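Formiminoglutamase (Trypanosoma cruzi, PDB 4MXR) is a manganese-binding hydrolase of the arginase family that probably cleaves formiminoglutamate and may also act on agmatine. Local coordinates at residues Gly120-Ser125 with Thr164-Leu169. The protein carries 1 engineered substitution. Residues are numbered along the deposited sequence; the frame is centred on the assembly and turned at random.
With MN (manganese (II) ion), chain C.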
ATOM      1  N   GLY A 120     -17.052  15.247   4.484  1.00 21.51           N
ATOM      2  CA  GLY A 120     -17.026  16.690   4.654  1.00 17.78           C
ATOM      3  C   GLY A 120     -15.641  17.221   4.971  1.00 19.01           C
ATOM      4  O   GLY A 120     -14.790  16.484   5.471  1.00 20.87           O
ATOM      5  N   GLY A 121     -15.420  18.502   4.682  1.00 19.76           N
ATOM      6  CA  GLY A 121     -14.130  19.144   4.880  1.00 19.62           C
ATOM      7  C   GLY A 121     -13.769  19.376   6.336  1.00 21.09           C
ATOM      8  O   GLY A 121     -14.645  19.430   7.203  1.00 22.75           O
ATOM      9  N   ASN A 122     -12.475  19.536   6.601  1.00 19.62           N
ATOM     10  CA  ASN A 122     -11.965  19.672   7.963  1.00 21.45           C
ATOM     11  C   ASN A 122     -12.444  20.934   8.688  1.00 24.14           C
ATOM     12  O   ASN A 122     -12.273  21.058   9.900  1.00 19.82           O
ATOM     13  CB  ASN A 122     -10.437  19.618   7.960  1.00 20.15           C
ATOM     14  CG  ASN A 122      -9.871  18.844   9.145  1.00 25.62           C
ATOM     15  OD1 ASN A 122      -8.817  18.223   9.037  1.00 24.10           O
ATOM     16  ND2 ASN A 122     -10.570  18.873  10.272  1.00 20.57           N
ATOM     17  N   ASP A 123     -13.040  21.870   7.952  1.00 19.48           N
ATOM     18  CA  ASP A 123     -13.603  23.059   8.584  1.00 24.19           C
ATOM     19  C   ASP A 123     -14.667  22.698   9.622  1.00 23.87           C
ATOM     20  O   ASP A 123     -14.981  23.505  10.498  1.00 25.97           O
ATOM     21  CB  ASP A 123     -14.166  24.038   7.546  1.00 22.01           C
ATOM     22  CG  ASP A 123     -15.001  23.351   6.480  1.00 25.25           C
ATOM     23  OD1 ASP A 123     -14.416  22.647   5.628  1.00 26.64           O
ATOM     24  OD2 ASP A 123     -16.240  23.529   6.480  1.00 28.20           O
ATOM     25  N   GLN A 124     -15.212  21.485   9.530  1.00 18.14           N
ATOM     26  CA  GLN A 124     -16.202  21.031  10.503  1.00 19.85           C
ATOM     27  C   GLN A 124     -15.645  21.035  11.930  1.00 22.29           C
ATOM     28  O   GLN A 124     -16.395  21.146  12.901  1.00 22.29           O
ATOM     29  CB  GLN A 124     -16.750  19.638  10.143  1.00 21.31           C
ATOM     30  CG  GLN A 124     -15.761  18.479  10.301  1.00 20.01           C
ATOM     31  CD  GLN A 124     -16.380  17.131   9.944  1.00 24.09           C
ATOM     32  OE1 GLN A 124     -17.586  17.032   9.713  1.00 28.88           O
ATOM     33  NE2 GLN A 124     -15.553  16.091   9.889  1.00 19.52           N
ATOM     34  N   SER A 125     -14.326  20.922  12.054  1.00 21.29           N
ATOM     35  CA  SER A 125     -13.700  20.773  13.362  1.00 21.56           C
ATOM     36  C   SER A 125     -13.765  22.038  14.217  1.00 23.48           C
ATOM     37  O   SER A 125     -13.711  21.961  15.443  1.00 23.27           O
ATOM     38  CB  SER A 125     -12.256  20.293  13.207  1.00 21.72           C
ATOM     39  OG  SER A 125     -12.229  19.079  12.477  1.00 20.97           O
ATOM     40  N   THR A 164      -8.132  26.132   8.354  1.00 25.60           N
ATOM     41  CA  THR A 164      -8.086  27.075   9.468  1.00 28.67           C
ATOM     42  C   THR A 164      -8.679  26.590  10.794  1.00 24.08           C
ATOM     43  O   THR A 164      -8.616  27.316  11.782  1.00 26.64           O
ATOM     44  CB  THR A 164      -8.810  28.391   9.116  1.00 26.88           C
ATOM     45  OG1 THR A 164     -10.223  28.159   9.060  1.00 29.35           O
ATOM     46  CG2 THR A 164      -8.326  28.934   7.784  1.00 32.08           C
ATOM     47  N   PRO A 165      -9.248  25.372  10.837  1.00 27.50           N
ATOM     48  CA  PRO A 165     -10.057  25.078  12.028  1.00 24.27           C
ATOM     49  C   PRO A 165      -9.292  25.159  13.347  1.00 26.48           C
ATOM     50  O   PRO A 165      -9.876  25.566  14.351  1.00 25.38           O
ATOM     51  CB  PRO A 165     -10.538  23.640  11.781  1.00 23.75           C
ATOM     52  CG  PRO A 165      -9.514  23.064  10.865  1.00 21.82           C
ATOM     53  CD  PRO A 165      -9.139  24.195   9.955  1.00 27.69           C
ATOM     54  N   PHE A 166      -8.017  24.785  13.359  1.00 25.04           N
ATOM     55  CA  PHE A 166      -7.293  24.748  14.629  1.00 24.74           C
ATOM     56  C   PHE A 166      -6.603  26.060  14.986  1.00 27.00           C
ATOM     57  O   PHE A 166      -6.209  26.271  16.132  1.00 26.87           O
ATOM     58  CB  PHE A 166      -6.378  23.525  14.702  1.00 24.10           C
ATOM     59  CG  PHE A 166      -7.136  22.237  14.565  1.00 26.49           C
ATOM     60  CD1 PHE A 166      -7.808  21.702  15.651  1.00 23.50           C
ATOM     61  CD2 PHE A 166      -7.239  21.603  13.338  1.00 22.80           C
ATOM     62  CE1 PHE A 166      -8.538  20.538  15.529  1.00 22.74           C
ATOM     63  CE2 PHE A 166      -7.968  20.436  13.206  1.00 25.29           C
ATOM     64  CZ  PHE A 166      -8.621  19.902  14.302  1.00 20.70           C
ATOM     65  N   ARG A 167      -6.492  26.951  14.005  1.00 26.78           N
ATOM     66  CA  ARG A 167      -6.173  28.342  14.298  1.00 29.55           C
ATOM     67  C   ARG A 167      -7.370  28.955  15.028  1.00 28.31           C
ATOM     68  O   ARG A 167      -7.211  29.669  16.018  1.00 25.16           O
ATOM     69  CB  ARG A 167      -5.873  29.116  13.012  1.00 30.27           C
ATOM     70  CG  ARG A 167      -5.310  30.515  13.242  1.00 35.34           C
ATOM     71  CD  ARG A 167      -4.652  31.069  11.980  1.00 35.86           C
ATOM     72  NE  ARG A 167      -3.759  32.188  12.271  1.00 42.30           N
ATOM     73  CZ  ARG A 167      -2.499  32.271  11.854  1.00 42.64           C
ATOM     74  NH1 ARG A 167      -1.970  31.300  11.122  1.00 31.41           N
ATOM     75  NH2 ARG A 167      -1.763  33.328  12.171  1.00 49.50           N
ATOM     76  N   GLN A 168      -8.573  28.655  14.545  1.00 24.76           N
ATOM     77  CA  GLN A 168      -9.793  29.164  15.167  1.00 28.14           C
ATOM     78  C   GLN A 168      -9.927  28.693  16.612  1.00 29.08           C
ATOM     79  O   GLN A 168     -10.354  29.451  17.486  1.00 25.26           O
ATOM     80  CB  GLN A 168     -11.032  28.751  14.365  1.00 25.33           C
ATOM     81  CG  GLN A 168     -11.054  29.274  12.938  1.00 26.29           C
ATOM     82  CD  GLN A 168     -12.276  28.814  12.166  1.00 28.62           C
ATOM     83  OE1 GLN A 168     -12.160  28.184  11.113  1.00 33.89           O
ATOM     84  NE2 GLN A 168     -13.457  29.122  12.688  1.00 27.08           N
ATOM     85  N   LEU A 169      -9.563  27.442  16.869  1.00 22.94           N
ATOM     86  CA  LEU A 169      -9.669  26.907  18.220  1.00 27.11           C
ATOM     87  C   LEU A 169      -8.542  27.394  19.139  1.00 28.85           C
ATOM     88  O   LEU A 169      -8.767  27.634  20.325  1.00 31.23           O
ATOM     89  CB  LEU A 169      -9.767  25.377  18.199  1.00 31.53           C
ATOM     90  CG  LEU A 169     -10.970  24.851  17.400  1.00 26.29           C
ATOM     91  CD1 LEU A 169     -10.980  23.325  17.350  1.00 29.31           C
ATOM     92  CD2 LEU A 169     -12.303  25.388  17.950  1.00 23.91           C
TER
HETATM   93 MN    MN C 401      -7.006  18.703   7.986  1.00 25.51          MN
HETATM   94  O   HOH W   1      -8.077  19.832   6.090  1.00 28.98           O
HETATM   95  O   HOH W   2      -5.501  19.274   6.336  1.00 23.14           O
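An asparagine, Asn122, binds manganese where arginase-family enzymes usually place a histidine, and it leans its backbone carbonyl rather than its side chain on the Pro165 ring: Asn122 O lies 3.5 Å from Pro165 CG and almost as near to Pro165 CB. Pro165 thus packs against an oxygen that already accepts a bond, since Ser125 N donates to it over 3.0 Å in the short 3-10 turn ahead of helix 125-135. The amide end of Asn122 goes to the metal, where OD1 as modelled sits 2.1 Å from the manganese ion; Asp146, Asp150, Asp236 and two waters complete the coordination.

Ser125 meets three residues of helix 165-170, Pro165, Phe166 and Leu169. Its CB packs against Pro165 CB at 4.0 Å and against the far end of the Phe166 ring, Phe166 CZ, at 3.8 Å, the methylene coming at the ring obliquely. Phe166 reaches this place with CG set beside its backbone N (chi1 -59°), which carries the ring across toward the loop from a helix position that does not face it directly. One turn after Pro165, Leu169 brings CD1 to within 3.6 Å of Ser125 O. The serine hydroxyl looks elsewhere, to Asp278 and Ser234, and so anchors the loop to the central parallel sheet.

Phe166 also lies on Val142 and Asn144 of strand 141-145, and both its side chain and its backbone meet Asp150. The helix start is thus tied to two metal-binding loops at once. The buried interface is mainly van der Waals packing. Asn122 OD1 as modelled serves the metal, Asn122 O the turn and Ser125 OG the sheet; close packing of nonpolar atoms probably sets the spacing of loop and helix, while metal and sheet hold the loop.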